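Local coordinates for anthranilate-CoA ligase (Stigmatella aurantiaca, PDB 4WV3), which is a member of the ANL superfamily of AMP-binding enzymes, with a large N-terminal portion and a smaller C-terminal domain, at residues S171-S176 with F219-T224; V88-L93 with P97-I102; L228-Y233 with E321-F326; V13-R18 with D191-A196. All blocks are in the same frame, centred on the assembly; numbering follows the deposited sequence.

Contact 1: S171-S176 with F219-T224; sequences SLNYSS and FFTFGT. With 3UK (5'-O-[(S)-[(2-aminobenzoyl)oxy](hydroxy)phosphoryl]adenosine), chain C.
Asn-173, in the second half of strand 169-175, supplies more than half of the 103 Å² buried here, and its partners are Thr-221 and Phe-219 at the start of helix 221-234. The side chain of Asn-173 passes Thr-221 at a slant, with the methyl CG2 of Thr-221 3.8 Å from Asn-173 CG. Phe-219 takes part through its backbone carbonyl, and its ring packs against Asn-91. The backbones stay well apart, with the CA atoms of Asn-173 and Phe-219 separated by 7.0 Å.

Thr-221 has two jobs, and its torsion explains both. With OG1 set between the backbone N and the carbonyl carbon (chi1 57°), CG2 is directed at the strand and the hydroxyl at the ligand. Thr-221 OG1 accepts a hydrogen bond from N32 of 3UK at 2.7 Å, with an N-H...O angle of 148°, and it is also bonded to the carbonyl O of Phe-323. Phe-220 is the N-cap residue; its O accepts from Thr-224 N at 2.8 Å. Its ring meets 3UK edge-on, CZ being 3.1 Å from O01, while CB of Phe-222 lies over the ring centre, 3.6 Å above the plane. Phe-222 in turn lays CB and CD1 beside the aminobenzoyl ring. At the strand end, Ser-175 OG is 3.5 Å from 3UK O05.

The strand leads straight into a Ser/Thr/Gly-rich stretch, the signature phosphate loop of ANL enzymes. The contact thus borders the ligand pocket, to which Ser-175 and Phe-220 to Phe-222 belong, where the root of that loop backs onto a helix N terminus.

Contact 2: V88-L93 with P97-I102; sequences VGINTL and PEYEYI
Tyr-99 swings CG anti to its own carbonyl carbon (chi1 -73°), which brings the far end of its ring to the loop after strand 86-89, and Ile-90 has CG1 beside the backbone N (chi1 -47°), which leaves CG2 anti to that N and presents this methyl to helix 96-105. The evidence for a polar tie is clear: Tyr-99 OH donates to Asn-91 O at 2.8 Å, on a lone pair in the carbonyl plane. The same hydroxyl also takes a hydrogen bond from Leu-94 N, so both its donor and acceptor roles serve one loop. Next to this bond, Ile-90 CG2 lies 3.6 Å from Tyr-99 CE1 at the ring edge and 3.7 Å from Ile-102 CD1. The two isoleucine side chains lie alongside each other, pointing opposite ways, and Val-88 CG1 adds a looser touch on Ile-102 CG2 at 4.3 Å. The loop is shaped by an Asx turn, in which Leu-93 N donates to Asn-91 OD1 at 2.8 Å. Strand 86-89 pairs in parallel with 62-66, which is also flanked by 110-114. Helix 96-105 therefore belongs to a beta-alpha-beta crossover, and this contact seals its first half, from edge strand to helix.

Contact 3: L228-Y233 with E321-F326; sequences LIFPWY and ENFHIF. With 3UK (5'-O-[(S)-[(2-aminobenzoyl)oxy](hydroxy)phosphoryl]adenosine), chain C.
The kinked part of helix 221-234 at 228-233 faces an irregular turn, 321-326, and the nearest CA atoms, those of Phe-230 and His-324, are 10.3 Å apart, so side chains alone bridge the gap. Phe-323 sits at the middle of a classic gamma turn (phi 81°, psi -58°) that is joined by a weak His-324 N to Asn-322 O bond, and Asn-322 ND2 donates to His-324 O at 3.0 Å from above the carbonyl plane.

This turn directs His-324 between two partners. Phe-230 comes edge-on to one face of the imidazole, a T-shaped pair with ring centroids 4.5 Å apart and planes at 71°. Its CE2 stands 3.3 Å above the centre of the imidazole. On the opposite face, C29 of 3UK lies 3.6 Å from the plane, so the imidazole is sandwiched between protein and ligand. A hydrogen bond between His-324 NE2 and Phe-222 O should limit rotation of the ring. Phe-323 packs more loosely, with its CE2 4.2 Å from Phe-230 CE1, and Ile-325 CG1 reaches 3UK C29 at 3.9 Å.

Helix 191-204 borders the group: Thr-195 touches both phenylalanines and Trp-199 meets the imidazole. Helices 71-83 and 14-17 also pack on helix 221-234, through Leu-228, Ile-229, Trp-232 and Tyr-233, and beyond the turn the chain runs into strand 325-328 of the large mixed sheet.

Contact 4: V13-R18 with D191-A196; sequences VDILER and DYPLTA
This is buried helix-to-helix packing within the AMP-binding part of the chain, where the short helix 14-17 lies against the first turn of helix 191-204 through Ile-15, Tyr-192 and Pro-193. It is an apolar contact: no hydrogen bond passes between the segments, and Ile-15 alone contributes 60 Å² of the 105 Å² buried.

Ile-15 reaches across with its longer branch. CG1 is anti to the carbonyl carbon (chi1 -68°) and a second bend (chi2 -65°) carries CD1 onto the backbone of the other helix, where it lies 3.9 Å from Pro-193 CA. Pro-193 CB is scarcely farther away. CG1 of Ile-15 meets Tyr-192 CB at 4.2 Å, the two side chains crossing nearly at right angles. The Tyr-192 ring then leads away from Ile-15 into the interior, where its hydroxyl is hydrogen-bonded to Ser-171 OG and its ring packs edge-to-face with Phe-323. Proline suits this place in the helix, since the first turn does not need its missing N-H.

Each helix also has its own internal ties. Asp-191 O accepts both Thr-195 N, at 3.0 Å, and Thr-195 OG1, which folds the hydroxyl back over the preceding turn. Ile-229 and Tyr-233 of helix 221-234 also touch Ile-15, and Arg-18 NE bonds to the carbonyl O of that same tyrosine. The guanidinium of Arg-18 turns NH1 back along its own segment, where it forms a salt bridge with Asp-14 OD2 at 2.9 Å, the carboxylate oxygen lying in the guanidinium plane.

In the fold
From the N terminus, residues 13-18 open the longest loop, which contact 4 closes at 191-196. Contact 2, between 88-93 and 97-102, is short-range and nested inside that loop. Before contact 4 closes, 171-176 opens contact 1, which ends at 219-224, so contacts 1 and 4 cross. Contact 3 then spans 228-233 to 321-326, in series after the others. Contacts 1 and 3 share helix 221-234 and both touch 3UK, while the Phe-219 ring packs on residues 90-92, joining contact 1 to contact 2. Together they tie the five-stranded parallel sheet through strand 169-175 to the helices beside the large mixed sheet.

Contact 1: S171-S176 with F219-T224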
# COMPACT_ATOMS: atom_id res chain seq x y z
N SER A 171 -3.97 15.24 4.23
CA SER A 171 -2.80 14.45 3.86
C SER A 171 -2.51 14.47 2.36
O SER A 171 -3.40 14.71 1.55
CB SER A 171 -2.94 13.00 4.34
OG SER A 171 -3.99 12.33 3.66
N LEU A 172 -1.25 14.22 2.01
CA LEU A 172 -0.82 14.17 0.62
C LEU A 172 0.15 13.02 0.41
O LEU A 172 1.27 13.03 0.93
CB LEU A 172 -0.16 15.50 0.23
CG LEU A 172 0.41 15.59 -1.19
CD1 LEU A 172 -0.68 15.33 -2.22
CD2 LEU A 172 1.05 16.95 -1.41
N ASN A 173 -0.28 12.01 -0.34
CA ASN A 173 0.55 10.84 -0.61
C ASN A 173 1.05 10.79 -2.04
O ASN A 173 0.26 10.85 -2.99
CB ASN A 173 -0.22 9.56 -0.27
CG ASN A 173 -0.44 9.39 1.21
OD1 ASN A 173 0.39 8.79 1.91
ND2 ASN A 173 -1.55 9.91 1.71
N TYR A 174 2.36 10.68 -2.20
CA TYR A 174 2.97 10.61 -3.52
C TYR A 174 3.13 9.18 -4.01
O TYR A 174 4.05 8.47 -3.60
CB TYR A 174 4.31 11.35 -3.54
CG TYR A 174 4.16 12.85 -3.61
CD1 TYR A 174 4.15 13.50 -4.84
CD2 TYR A 174 4.03 13.62 -2.46
CE1 TYR A 174 4.01 14.87 -4.92
CE2 TYR A 174 3.89 14.99 -2.53
CZ TYR A 174 3.88 15.61 -3.76
OH TYR A 174 3.75 16.98 -3.84
N SER A 175 2.22 8.76 -4.88
CA SER A 175 2.23 7.41 -5.43
C SER A 175 3.20 7.32 -6.61
O SER A 175 3.09 8.09 -7.56
CB SER A 175 0.82 7.01 -5.88
OG SER A 175 0.82 5.72 -6.47
N SER A 176 4.14 6.39 -6.53
CA SER A 176 5.12 6.19 -7.59
C SER A 176 4.44 5.83 -8.91
O SER A 176 3.57 4.95 -8.95
CB SER A 176 6.12 5.11 -7.20
OG SER A 176 5.48 3.86 -6.99
N PHE A 219 3.78 5.34 4.90
CA PHE A 219 3.61 6.24 3.76
C PHE A 219 2.75 5.58 2.68
O PHE A 219 2.21 6.26 1.80
CB PHE A 219 4.96 6.71 3.19
CG PHE A 219 5.89 5.60 2.79
CD1 PHE A 219 5.73 4.93 1.58
CD2 PHE A 219 6.95 5.24 3.60
CE1 PHE A 219 6.59 3.92 1.21
CE2 PHE A 219 7.82 4.23 3.23
CZ PHE A 219 7.64 3.57 2.03
N PHE A 220 2.62 4.26 2.77
CA PHE A 220 1.73 3.50 1.90
C PHE A 220 0.37 3.44 2.58
O PHE A 220 0.26 2.93 3.70
CB PHE A 220 2.29 2.09 1.71
CG PHE A 220 1.62 1.31 0.62
CD1 PHE A 220 0.78 1.93 -0.29
CD2 PHE A 220 1.83 -0.06 0.50
CE1 PHE A 220 0.16 1.20 -1.29
CE2 PHE A 220 1.22 -0.79 -0.50
CZ PHE A 220 0.39 -0.16 -1.40
N THR A 221 -0.66 3.95 1.92
CA THR A 221 -1.99 4.03 2.53
C THR A 221 -2.58 2.67 2.88
O THR A 221 -3.49 2.57 3.70
CB THR A 221 -3.00 4.82 1.65
OG1 THR A 221 -3.07 4.21 0.35
CG2 THR A 221 -2.57 6.27 1.51
N PHE A 222 -2.05 1.62 2.25
CA PHE A 222 -2.42 0.26 2.62
C PHE A 222 -2.00 -0.01 4.06
O PHE A 222 -2.73 -0.64 4.82
CB PHE A 222 -1.76 -0.74 1.66
CG PHE A 222 -1.96 -2.18 2.06
CD1 PHE A 222 -3.22 -2.64 2.42
CD2 PHE A 222 -0.90 -3.07 2.04
CE1 PHE A 222 -3.40 -3.97 2.78
CE2 PHE A 222 -1.08 -4.39 2.40
CZ PHE A 222 -2.34 -4.84 2.77
N GLY A 223 -0.83 0.49 4.42
CA GLY A 223 -0.33 0.37 5.78
C GLY A 223 -0.87 1.46 6.69
O GLY A 223 -1.14 1.22 7.87
N THR A 224 -1.04 2.66 6.13
CA THR A 224 -1.54 3.80 6.89
C THR A 224 -2.90 3.51 7.51
O THR A 224 -3.12 3.73 8.70
CB THR A 224 -1.66 5.06 6.01
OG1 THR A 224 -0.43 5.28 5.30
CG2 THR A 224 -1.97 6.28 6.87
C10 3UK C . -3.00 -2.72 -7.67
C15 3UK C . -4.07 -4.75 -6.67
C17 3UK C . -4.82 -6.82 -7.50
C21 3UK C . -4.11 -2.21 -8.55
C26 3UK C . -3.39 -0.16 -2.11
C28 3UK C . -4.65 -1.71 -0.75
O01 3UK C . -1.62 -0.62 -3.68
C02 3UK C . -2.48 0.16 -3.35
O03 3UK C . -2.45 1.50 -3.83
P04 3UK C . -1.45 1.93 -4.99
O05 3UK C . -1.62 3.46 -5.25
O06 3UK C . -1.74 1.16 -6.36
C07 3UK C . -3.06 0.63 -6.61
C08 3UK C . -2.95 -0.41 -7.69
O09 3UK C . -2.30 -1.59 -7.17
N11 3UK C . -3.53 -3.47 -6.57
C12 3UK C . -3.59 -3.06 -5.27
N13 3UK C . -4.15 -4.06 -4.54
C14 3UK C . -4.46 -5.11 -5.38
N16 3UK C . -4.25 -5.61 -7.71
N18 3UK C . -5.21 -7.23 -6.30
C19 3UK C . -5.06 -6.44 -5.23
N20 3UK C . -5.48 -6.88 -3.95
O22 3UK C . -3.70 -2.26 -9.90
C23 3UK C . -4.29 -0.83 -8.13
O24 3UK C . -4.73 -0.03 -9.25
O25 3UK C . -0.02 1.68 -4.55
C27 3UK C . -3.83 -1.44 -1.87
C29 3UK C . -5.03 -0.65 0.14
C30 3UK C . -4.59 0.64 -0.09
C31 3UK C . -3.77 0.91 -1.21
N32 3UK C . -3.30 2.27 -1.47

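Contact 2: V88-L93 with P97-I102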
# COMPACT_ATOMS: atom_id res chain seq x y z
N VAL A 88 2.53 14.99 4.76
CA VAL A 88 3.07 14.40 3.54
C VAL A 88 3.95 13.20 3.87
O VAL A 88 5.14 13.34 4.15
CB VAL A 88 3.88 15.42 2.72
CG1 VAL A 88 4.31 14.82 1.39
CG2 VAL A 88 3.06 16.68 2.49
N GLY A 89 3.36 12.01 3.84
CA GLY A 89 4.08 10.78 4.12
C GLY A 89 4.91 10.34 2.93
O GLY A 89 4.37 9.92 1.91
N ILE A 90 6.23 10.43 3.06
CA ILE A 90 7.13 10.22 1.94
C ILE A 90 7.79 8.84 1.97
O ILE A 90 8.15 8.33 3.04
CB ILE A 90 8.21 11.32 1.89
CG1 ILE A 90 7.57 12.70 2.05
CG2 ILE A 90 9.01 11.24 0.59
CD1 ILE A 90 8.56 13.84 2.05
N ASN A 91 7.94 8.24 0.79
CA ASN A 91 8.63 6.96 0.63
C ASN A 91 10.05 7.01 1.20
O ASN A 91 10.81 7.94 0.93
CB ASN A 91 8.66 6.58 -0.85
CG ASN A 91 9.12 5.15 -1.09
OD1 ASN A 91 9.99 4.63 -0.38
ND2 ASN A 91 8.55 4.50 -2.09
N THR A 92 10.39 5.99 1.97
CA THR A 92 11.67 5.94 2.68
C THR A 92 12.83 5.51 1.77
O THR A 92 13.98 5.89 2.01
CB THR A 92 11.56 5.06 3.95
OG1 THR A 92 11.69 5.88 5.12
CG2 THR A 92 12.63 3.97 3.98
N LEU A 93 12.53 4.74 0.73
CA LEU A 93 13.56 4.27 -0.19
C LEU A 93 13.86 5.03 -1.49
O LEU A 93 14.32 4.44 -2.46
CB LEU A 93 13.40 2.77 -0.47
CG LEU A 93 13.70 1.77 0.65
CD1 LEU A 93 14.82 2.28 1.56
CD2 LEU A 93 12.44 1.44 1.45
N PRO A 97 17.07 13.25 -5.88
CA PRO A 97 16.26 14.05 -6.81
C PRO A 97 14.77 13.83 -6.62
O PRO A 97 13.98 14.76 -6.80
CB PRO A 97 16.69 13.52 -8.18
CG PRO A 97 18.04 12.96 -7.97
CD PRO A 97 18.00 12.37 -6.60
N GLU A 98 14.39 12.60 -6.27
CA GLU A 98 12.99 12.27 -6.05
C GLU A 98 12.44 12.99 -4.83
O GLU A 98 11.27 13.40 -4.81
CB GLU A 98 12.82 10.76 -5.90
CG GLU A 98 13.17 9.97 -7.15
CD GLU A 98 13.11 8.47 -6.93
OE1 GLU A 98 13.80 7.97 -6.02
OE2 GLU A 98 12.36 7.80 -7.67
N TYR A 99 13.28 13.16 -3.81
CA TYR A 99 12.91 13.91 -2.62
C TYR A 99 12.82 15.40 -2.93
O TYR A 99 12.00 16.11 -2.35
CB TYR A 99 13.91 13.67 -1.49
CG TYR A 99 13.81 12.31 -0.86
CD1 TYR A 99 12.57 11.71 -0.64
CD2 TYR A 99 14.95 11.61 -0.48
CE1 TYR A 99 12.48 10.46 -0.06
CE2 TYR A 99 14.86 10.36 0.10
CZ TYR A 99 13.62 9.79 0.31
OH TYR A 99 13.53 8.55 0.89
N GLU A 100 13.66 15.86 -3.84
CA GLU A 100 13.69 17.27 -4.22
C GLU A 100 12.41 17.67 -4.94
O GLU A 100 11.88 18.76 -4.72
CB GLU A 100 14.91 17.57 -5.09
CG GLU A 100 15.03 19.03 -5.49
CD GLU A 100 16.09 19.26 -6.55
OE1 GLU A 100 17.27 18.90 -6.31
OE2 GLU A 100 15.75 19.79 -7.62
N TYR A 101 11.93 16.79 -5.81
CA TYR A 101 10.68 17.03 -6.53
C TYR A 101 9.51 17.14 -5.57
O TYR A 101 8.72 18.08 -5.65
CB TYR A 101 10.42 15.93 -7.56
CG TYR A 101 9.06 16.03 -8.21
CD1 TYR A 101 8.82 16.93 -9.24
CD2 TYR A 101 8.00 15.23 -7.79
CE1 TYR A 101 7.58 17.03 -9.84
CE2 TYR A 101 6.75 15.32 -8.38
CZ TYR A 101 6.55 16.22 -9.41
OH TYR A 101 5.31 16.32 -10.00
N ILE A 102 9.40 16.17 -4.67
CA ILE A 102 8.29 16.11 -3.72
C ILE A 102 8.22 17.35 -2.83
O ILE A 102 7.17 17.99 -2.73
CB ILE A 102 8.37 14.85 -2.84
CG1 ILE A 102 8.15 13.59 -3.69
CG2 ILE A 102 7.35 14.91 -1.71
CD1 ILE A 102 8.29 12.30 -2.92

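Contact 3: L228-Y233 with E321-F326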
# COMPACT_ATOMS: atom_id res chain seq x y z
N LEU A 228 -2.90 1.60 11.45
CA LEU A 228 -2.96 2.81 12.26
C LEU A 228 -4.37 3.40 12.33
O LEU A 228 -5.00 3.39 13.38
CB LEU A 228 -1.98 3.86 11.72
CG LEU A 228 -1.23 4.69 12.77
CD1 LEU A 228 -0.51 5.85 12.11
CD2 LEU A 228 -2.19 5.18 13.85
N ILE A 229 -4.84 3.91 11.20
CA ILE A 229 -6.14 4.57 11.14
C ILE A 229 -7.29 3.61 11.47
O ILE A 229 -8.16 3.94 12.27
CB ILE A 229 -6.39 5.20 9.75
CG1 ILE A 229 -5.24 6.14 9.39
CG2 ILE A 229 -7.72 5.92 9.72
CD1 ILE A 229 -5.03 7.26 10.39
N PHE A 230 -7.27 2.44 10.85
CA PHE A 230 -8.33 1.46 11.05
C PHE A 230 -8.38 0.87 12.48
O PHE A 230 -9.45 0.84 13.09
CB PHE A 230 -8.29 0.34 10.00
CG PHE A 230 -8.42 0.82 8.57
CD1 PHE A 230 -8.71 2.14 8.28
CD2 PHE A 230 -8.24 -0.06 7.52
CE1 PHE A 230 -8.82 2.58 6.97
CE2 PHE A 230 -8.36 0.36 6.21
CZ PHE A 230 -8.65 1.68 5.94
N PRO A 231 -7.23 0.39 13.01
CA PRO A 231 -7.31 -0.18 14.36
C PRO A 231 -7.62 0.85 15.45
O PRO A 231 -8.35 0.54 16.39
CB PRO A 231 -5.92 -0.78 14.57
CG PRO A 231 -5.03 -0.01 13.66
CD PRO A 231 -5.88 0.26 12.45
N TRP A 232 -7.07 2.05 15.33
CA TRP A 232 -7.29 3.09 16.33
C TRP A 232 -8.72 3.62 16.27
O TRP A 232 -9.22 4.20 17.24
CB TRP A 232 -6.28 4.23 16.18
CG TRP A 232 -4.92 3.89 16.71
CD1 TRP A 232 -4.46 2.66 17.06
CD2 TRP A 232 -3.86 4.81 16.99
NE1 TRP A 232 -3.17 2.74 17.52
CE2 TRP A 232 -2.78 4.05 17.49
CE3 TRP A 232 -3.71 6.19 16.86
CZ2 TRP A 232 -1.56 4.63 17.85
CZ3 TRP A 232 -2.50 6.77 17.22
CH2 TRP A 232 -1.45 5.99 17.71
N TYR A 233 -9.37 3.43 15.13
CA TYR A 233 -10.76 3.84 14.96
C TYR A 233 -11.69 3.03 15.86
O TYR A 233 -12.76 3.50 16.25
CB TYR A 233 -11.17 3.70 13.49
CG TYR A 233 -12.61 4.08 13.20
CD1 TYR A 233 -13.00 5.41 13.18
CD2 TYR A 233 -13.56 3.11 12.92
CE1 TYR A 233 -14.31 5.76 12.91
CE2 TYR A 233 -14.87 3.45 12.65
CZ TYR A 233 -15.24 4.78 12.65
OH TYR A 233 -16.55 5.12 12.37
N GLU A 321 -5.66 6.60 -4.55
CA GLU A 321 -6.71 7.54 -4.95
C GLU A 321 -7.98 7.35 -4.14
O GLU A 321 -8.74 8.29 -3.91
CB GLU A 321 -7.01 7.42 -6.45
CG GLU A 321 -5.90 7.91 -7.37
CD GLU A 321 -4.82 6.87 -7.60
OE1 GLU A 321 -4.86 5.80 -6.96
OE2 GLU A 321 -3.93 7.13 -8.44
N ASN A 322 -8.22 6.11 -3.70
CA ASN A 322 -9.38 5.79 -2.88
C ASN A 322 -8.99 5.62 -1.42
O ASN A 322 -9.83 5.34 -0.57
CB ASN A 322 -10.05 4.50 -3.39
CG ASN A 322 -11.40 4.25 -2.75
OD1 ASN A 322 -12.24 5.15 -2.69
ND2 ASN A 322 -11.60 3.04 -2.26
N PHE A 323 -7.70 5.79 -1.14
CA PHE A 323 -7.20 5.63 0.22
C PHE A 323 -6.99 4.16 0.57
O PHE A 323 -5.88 3.74 0.92
CB PHE A 323 -8.16 6.27 1.23
CG PHE A 323 -7.55 6.52 2.58
CD1 PHE A 323 -6.70 7.60 2.78
CD2 PHE A 323 -7.82 5.67 3.64
CE1 PHE A 323 -6.13 7.83 4.02
CE2 PHE A 323 -7.25 5.90 4.88
CZ PHE A 323 -6.41 6.98 5.07
N HIS A 324 -8.06 3.37 0.46
CA HIS A 324 -7.98 1.94 0.77
C HIS A 324 -8.87 1.03 -0.08
O HIS A 324 -9.38 1.43 -1.13
CB HIS A 324 -8.26 1.73 2.26
CG HIS A 324 -7.39 0.68 2.88
ND1 HIS A 324 -7.79 -0.63 3.05
CD2 HIS A 324 -6.13 0.74 3.37
CE1 HIS A 324 -6.83 -1.32 3.62
NE2 HIS A 324 -5.80 -0.51 3.83
N ILE A 325 -9.06 -0.20 0.39
CA ILE A 325 -9.70 -1.27 -0.37
C ILE A 325 -11.16 -1.00 -0.74
O ILE A 325 -11.95 -0.56 0.09
CB ILE A 325 -9.59 -2.61 0.39
CG1 ILE A 325 -8.12 -2.98 0.60
CG2 ILE A 325 -10.31 -3.72 -0.36
CD1 ILE A 325 -7.91 -4.33 1.25
N PHE A 326 -11.50 -1.27 -2.00
CA PHE A 326 -12.86 -1.08 -2.50
C PHE A 326 -13.50 -2.39 -2.99
O PHE A 326 -14.71 -2.47 -3.16
CB PHE A 326 -12.92 0.00 -3.58
CG PHE A 326 -11.90 -0.17 -4.68
CD1 PHE A 326 -12.24 -0.81 -5.86
CD2 PHE A 326 -10.61 0.31 -4.53
CE1 PHE A 326 -11.31 -0.97 -6.87
CE2 PHE A 326 -9.68 0.15 -5.54
CZ PHE A 326 -10.03 -0.49 -6.71
C10 3UK C . -3.00 -2.72 -7.67
C15 3UK C . -4.07 -4.75 -6.67
C17 3UK C . -4.82 -6.82 -7.50
C21 3UK C . -4.11 -2.21 -8.55
C26 3UK C . -3.39 -0.16 -2.11
C28 3UK C . -4.65 -1.71 -0.75
O01 3UK C . -1.62 -0.62 -3.68
C02 3UK C . -2.48 0.16 -3.35
O03 3UK C . -2.45 1.50 -3.83
P04 3UK C . -1.45 1.93 -4.99
O05 3UK C . -1.62 3.46 -5.25
O06 3UK C . -1.74 1.16 -6.36
C07 3UK C . -3.06 0.63 -6.61
C08 3UK C . -2.95 -0.41 -7.69
O09 3UK C . -2.30 -1.59 -7.17
N11 3UK C . -3.53 -3.47 -6.57
C12 3UK C . -3.59 -3.06 -5.27
N13 3UK C . -4.15 -4.06 -4.54
C14 3UK C . -4.46 -5.11 -5.38
N16 3UK C . -4.25 -5.61 -7.71
N18 3UK C . -5.21 -7.23 -6.30
C19 3UK C . -5.06 -6.44 -5.23
N20 3UK C . -5.48 -6.88 -3.95
O22 3UK C . -3.70 -2.26 -9.90
C23 3UK C . -4.29 -0.83 -8.13
O24 3UK C . -4.73 -0.03 -9.25
O25 3UK C . -0.02 1.68 -4.55
C27 3UK C . -3.83 -1.44 -1.87
C29 3UK C . -5.03 -0.65 0.14
C30 3UK C . -4.59 0.64 -0.09
C31 3UK C . -3.77 0.91 -1.21
N32 3UK C . -3.30 2.27 -1.47

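Contact 4: V13-R18 with D191-A196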
# COMPACT_ATOMS: atom_id res chain seq x y z
N VAL A 13 -7.97 13.85 13.44
CA VAL A 13 -7.31 13.57 14.71
C VAL A 13 -8.28 12.86 15.65
O VAL A 13 -7.89 12.27 16.65
CB VAL A 13 -6.77 14.86 15.38
CG1 VAL A 13 -7.91 15.66 15.99
CG2 VAL A 13 -5.72 14.52 16.43
N ASP A 14 -9.57 12.90 15.30
CA ASP A 14 -10.59 12.20 16.06
C ASP A 14 -10.39 10.69 16.00
O ASP A 14 -10.82 9.98 16.90
CB ASP A 14 -11.99 12.57 15.54
CG ASP A 14 -13.09 11.90 16.34
OD1 ASP A 14 -13.38 12.37 17.46
OD2 ASP A 14 -13.67 10.91 15.84
N ILE A 15 -9.74 10.22 14.94
CA ILE A 15 -9.38 8.81 14.81
C ILE A 15 -8.63 8.35 16.05
O ILE A 15 -8.86 7.25 16.56
CB ILE A 15 -8.53 8.57 13.54
CG1 ILE A 15 -9.36 8.80 12.28
CG2 ILE A 15 -7.94 7.17 13.54
CD1 ILE A 15 -10.50 7.81 12.12
N LEU A 16 -7.74 9.21 16.54
CA LEU A 16 -7.02 8.96 17.78
C LEU A 16 -7.85 9.40 18.99
O LEU A 16 -7.92 8.68 19.99
CB LEU A 16 -5.69 9.71 17.76
CG LEU A 16 -5.02 9.98 19.11
CD1 LEU A 16 -4.56 8.69 19.77
CD2 LEU A 16 -3.86 10.95 18.95
N GLU A 17 -8.47 10.57 18.89
CA GLU A 17 -9.11 11.19 20.04
C GLU A 17 -10.51 10.67 20.38
O GLU A 17 -11.12 11.11 21.35
CB GLU A 17 -9.13 12.72 19.88
CG GLU A 17 -7.75 13.35 19.89
CD GLU A 17 -7.79 14.86 19.90
OE1 GLU A 17 -8.90 15.43 19.91
OE2 GLU A 17 -6.70 15.48 19.90
N ARG A 18 -11.02 9.74 19.58
CA ARG A 18 -12.30 9.10 19.90
C ARG A 18 -12.09 8.01 20.94
O ARG A 18 -13.04 7.42 21.44
CB ARG A 18 -12.96 8.52 18.64
CG ARG A 18 -12.22 7.35 18.03
CD ARG A 18 -12.68 7.06 16.61
NE ARG A 18 -14.00 6.44 16.55
CZ ARG A 18 -15.13 7.10 16.29
NH1 ARG A 18 -15.10 8.40 16.05
NH2 ARG A 18 -16.28 6.45 16.25
N ASP A 191 -12.21 11.08 4.69
CA ASP A 191 -11.81 9.82 4.08
C ASP A 191 -11.31 8.80 5.10
O ASP A 191 -11.41 7.59 4.89
CB ASP A 191 -10.74 10.06 3.02
CG ASP A 191 -11.23 10.95 1.90
OD1 ASP A 191 -12.44 10.94 1.62
OD2 ASP A 191 -10.40 11.67 1.30
N TYR A 192 -10.78 9.29 6.22
CA TYR A 192 -10.19 8.42 7.23
C TYR A 192 -11.20 7.60 8.04
O TYR A 192 -11.06 6.37 8.13
CB TYR A 192 -9.21 9.19 8.12
CG TYR A 192 -7.92 9.54 7.42
CD1 TYR A 192 -6.75 8.84 7.70
CD2 TYR A 192 -7.87 10.55 6.47
CE1 TYR A 192 -5.57 9.15 7.06
CE2 TYR A 192 -6.69 10.86 5.82
CZ TYR A 192 -5.54 10.15 6.12
OH TYR A 192 -4.36 10.45 5.48
N PRO A 193 -12.21 8.25 8.65
CA PRO A 193 -13.19 7.41 9.35
C PRO A 193 -14.08 6.63 8.38
O PRO A 193 -14.60 5.58 8.74
CB PRO A 193 -14.02 8.42 10.13
CG PRO A 193 -13.91 9.68 9.35
CD PRO A 193 -12.51 9.68 8.80
N LEU A 194 -14.23 7.14 7.16
CA LEU A 194 -15.04 6.48 6.15
C LEU A 194 -14.44 5.15 5.70
O LEU A 194 -15.12 4.13 5.68
CB LEU A 194 -15.26 7.40 4.94
CG LEU A 194 -16.37 8.44 5.06
CD1 LEU A 194 -16.38 9.35 3.84
CD2 LEU A 194 -17.71 7.76 5.22
N THR A 195 -13.16 5.17 5.34
CA THR A 195 -12.47 3.94 4.95
C THR A 195 -12.34 2.99 6.14
O THR A 195 -12.40 1.77 5.98
CB THR A 195 -11.06 4.22 4.38
OG1 THR A 195 -10.31 5.01 5.30
CG2 THR A 195 -11.15 4.94 3.05
N ALA A 196 -12.19 3.56 7.33
CA ALA A 196 -12.06 2.76 8.55
C ALA A 196 -13.35 2.01 8.84
O ALA A 196 -13.33 0.90 9.37
CB ALA A 196 -11.68 3.65 9.73